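Side-chain contact in aminoacyltransferase FemA (Staphylococcus aureus, PDB 1LRZ), which adds glycines 2 and 3 of the pentaglycine bridge of staphylococcal peptidoglycan, using glycyl-tRNA as donor: residues M18-F23 with I358-F363. Numbering follows the deposited sequence.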
# COMPACT_ATOMS: atom_id res chain seq x y z
N MET A 18 9.91 -15.38 -2.38
CA MET A 18 8.72 -15.87 -3.06
C MET A 18 7.69 -14.82 -3.45
O MET A 18 7.53 -13.80 -2.77
CB MET A 18 8.02 -16.92 -2.15
CG MET A 18 8.80 -18.27 -1.98
SD MET A 18 8.78 -19.26 -3.48
CE MET A 18 7.25 -20.05 -3.36
N PRO A 19 6.97 -15.05 -4.56
CA PRO A 19 5.94 -14.11 -5.00
C PRO A 19 4.75 -14.32 -4.07
O PRO A 19 4.59 -15.40 -3.50
CB PRO A 19 5.64 -14.56 -6.43
CG PRO A 19 5.92 -16.04 -6.38
CD PRO A 19 7.21 -16.08 -5.58
N TYR A 20 3.91 -13.30 -3.92
CA TYR A 20 2.75 -13.39 -3.06
C TYR A 20 3.07 -13.82 -1.63
O TYR A 20 2.44 -14.70 -1.06
CB TYR A 20 1.69 -14.31 -3.68
CG TYR A 20 0.91 -13.62 -4.79
CD1 TYR A 20 -0.02 -12.61 -4.49
CD2 TYR A 20 1.16 -13.89 -6.13
CE1 TYR A 20 -0.67 -11.89 -5.50
CE2 TYR A 20 0.52 -13.17 -7.15
CZ TYR A 20 -0.39 -12.18 -6.83
OH TYR A 20 -1.01 -11.46 -7.82
N SER A 21 4.09 -13.20 -1.06
CA SER A 21 4.45 -13.43 0.33
C SER A 21 4.02 -12.09 0.93
O SER A 21 4.64 -11.06 0.67
CB SER A 21 5.95 -13.65 0.49
OG SER A 21 6.69 -12.70 -0.27
N HIS A 22 2.94 -12.10 1.69
CA HIS A 22 2.37 -10.89 2.30
C HIS A 22 3.30 -10.28 3.35
O HIS A 22 4.15 -10.99 3.91
CB HIS A 22 1.02 -11.24 2.94
CG HIS A 22 0.13 -10.06 3.16
ND1 HIS A 22 -0.39 -9.75 4.40
CD2 HIS A 22 -0.42 -9.18 2.29
CE1 HIS A 22 -1.23 -8.73 4.28
NE2 HIS A 22 -1.26 -8.36 3.01
N PHE A 23 3.14 -8.99 3.64
CA PHE A 23 4.00 -8.33 4.61
C PHE A 23 3.80 -8.91 6.01
O PHE A 23 4.62 -8.66 6.90
CB PHE A 23 3.79 -6.79 4.63
CG PHE A 23 2.38 -6.35 4.97
CD1 PHE A 23 1.47 -6.04 3.97
CD2 PHE A 23 1.99 -6.24 6.30
CE1 PHE A 23 0.17 -5.62 4.28
CE2 PHE A 23 0.69 -5.82 6.63
CZ PHE A 23 -0.22 -5.51 5.61
N ILE A 358 11.52 -3.39 -6.96
CA ILE A 358 10.29 -4.00 -6.51
C ILE A 358 9.35 -3.76 -7.68
O ILE A 358 9.06 -2.61 -8.03
CB ILE A 358 9.78 -3.35 -5.19
CG1 ILE A 358 10.79 -3.62 -4.07
CG2 ILE A 358 8.41 -3.90 -4.83
CD1 ILE A 358 10.61 -2.75 -2.81
N ASP A 359 8.89 -4.85 -8.29
CA ASP A 359 8.05 -4.79 -9.49
C ASP A 359 6.54 -4.73 -9.32
O ASP A 359 5.80 -4.90 -10.29
CB ASP A 359 8.39 -5.98 -10.39
CG ASP A 359 9.86 -6.06 -10.73
OD1 ASP A 359 10.45 -5.01 -11.07
OD2 ASP A 359 10.42 -7.17 -10.67
N ARG A 360 6.09 -4.47 -8.10
CA ARG A 360 4.65 -4.42 -7.84
C ARG A 360 4.33 -3.32 -6.85
O ARG A 360 4.95 -3.22 -5.80
CB ARG A 360 4.21 -5.78 -7.30
CG ARG A 360 2.77 -5.87 -6.81
CD ARG A 360 2.45 -7.34 -6.55
NE ARG A 360 1.31 -7.55 -5.67
CZ ARG A 360 0.23 -8.26 -5.99
NH1 ARG A 360 0.12 -8.81 -7.20
NH2 ARG A 360 -0.73 -8.45 -5.09
N TYR A 361 3.36 -2.48 -7.20
CA TYR A 361 2.96 -1.38 -6.35
C TYR A 361 1.48 -1.61 -6.02
O TYR A 361 0.61 -1.50 -6.89
CB TYR A 361 3.15 -0.04 -7.07
CG TYR A 361 2.94 1.16 -6.19
CD1 TYR A 361 3.96 1.63 -5.36
CD2 TYR A 361 1.72 1.83 -6.18
CE1 TYR A 361 3.76 2.74 -4.54
CE2 TYR A 361 1.51 2.94 -5.36
CZ TYR A 361 2.53 3.39 -4.55
OH TYR A 361 2.31 4.48 -3.75
N ASN A 362 1.22 -1.94 -4.77
CA ASN A 362 -0.12 -2.27 -4.32
C ASN A 362 -0.87 -1.11 -3.65
O ASN A 362 -0.56 -0.76 -2.51
CB ASN A 362 -0.00 -3.45 -3.34
CG ASN A 362 -1.27 -4.27 -3.25
OD1 ASN A 362 -2.36 -3.76 -3.50
ND2 ASN A 362 -1.13 -5.55 -2.88
N PHE A 363 -1.85 -0.53 -4.35
CA PHE A 363 -2.66 0.55 -3.78
C PHE A 363 -3.55 -0.05 -2.70
O PHE A 363 -4.27 0.64 -1.98
CB PHE A 363 -3.53 1.22 -4.86
CG PHE A 363 -2.76 2.17 -5.74
CD1 PHE A 363 -2.35 1.79 -7.02
CD2 PHE A 363 -2.45 3.45 -5.29
CE1 PHE A 363 -1.62 2.67 -7.83
CE2 PHE A 363 -1.72 4.35 -6.10
CZ PHE A 363 -1.31 3.96 -7.37
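The phenol ring of Tyr20 and the guanidinium group of Arg360 meet with their planes 77° apart, steeply inclined rather than stacked, and each approaches the other obliquely. NH1 of Arg360 lies near the hydroxyl end of the ring, 3.4 Å from Tyr20 CZ. Its sister nitrogen, Arg360 NH2, comes within 3.5 Å of Tyr20 CE1, so both nitrogens lie on one side of the ring plane, beside its CE1-CZ bond.

One hydrogen bond joins the segments: Arg360 NH1 donates to Tyr20 OH at 2.9 Å. It is noticeably bent, with an N-H...O angle of 132°, and the oxygen is tilted out of the guanidinium plane. Arginine suits this place because its extended chain carries the guanidinium far from the strand backbone, and its several N-H groups let it serve the phenol, Glu324 and Tyr110 at once. With CG anti to the backbone N (chi1 173°) and the chain stretched on to NE, the charged group reaches across to the phenol. Tyrosine suits the other side, offering a rigid ring with an acceptor at its far end.

The guanidinium is gripped from several directions, since NE forms a salt bridge with Glu324 and NH2 bonds to the hydroxyl of Tyr110. The carboxylate of Glu324 probably balances the charge of this buried arginine, while the bonds to Tyr110 and Tyr20 help to hold the group's rotation. On the loop's side, between helices 8-16 and 27-35, Met18 and Ser21 rest on Val77 of strand 67-78. The single bent bond thus connects a loop lying against the seven-stranded mixed sheet to strand 360-365, a central strand of the nine-stranded one, which runs between strands 157-162 and 325-332, with helix 341-355 packed against Tyr361.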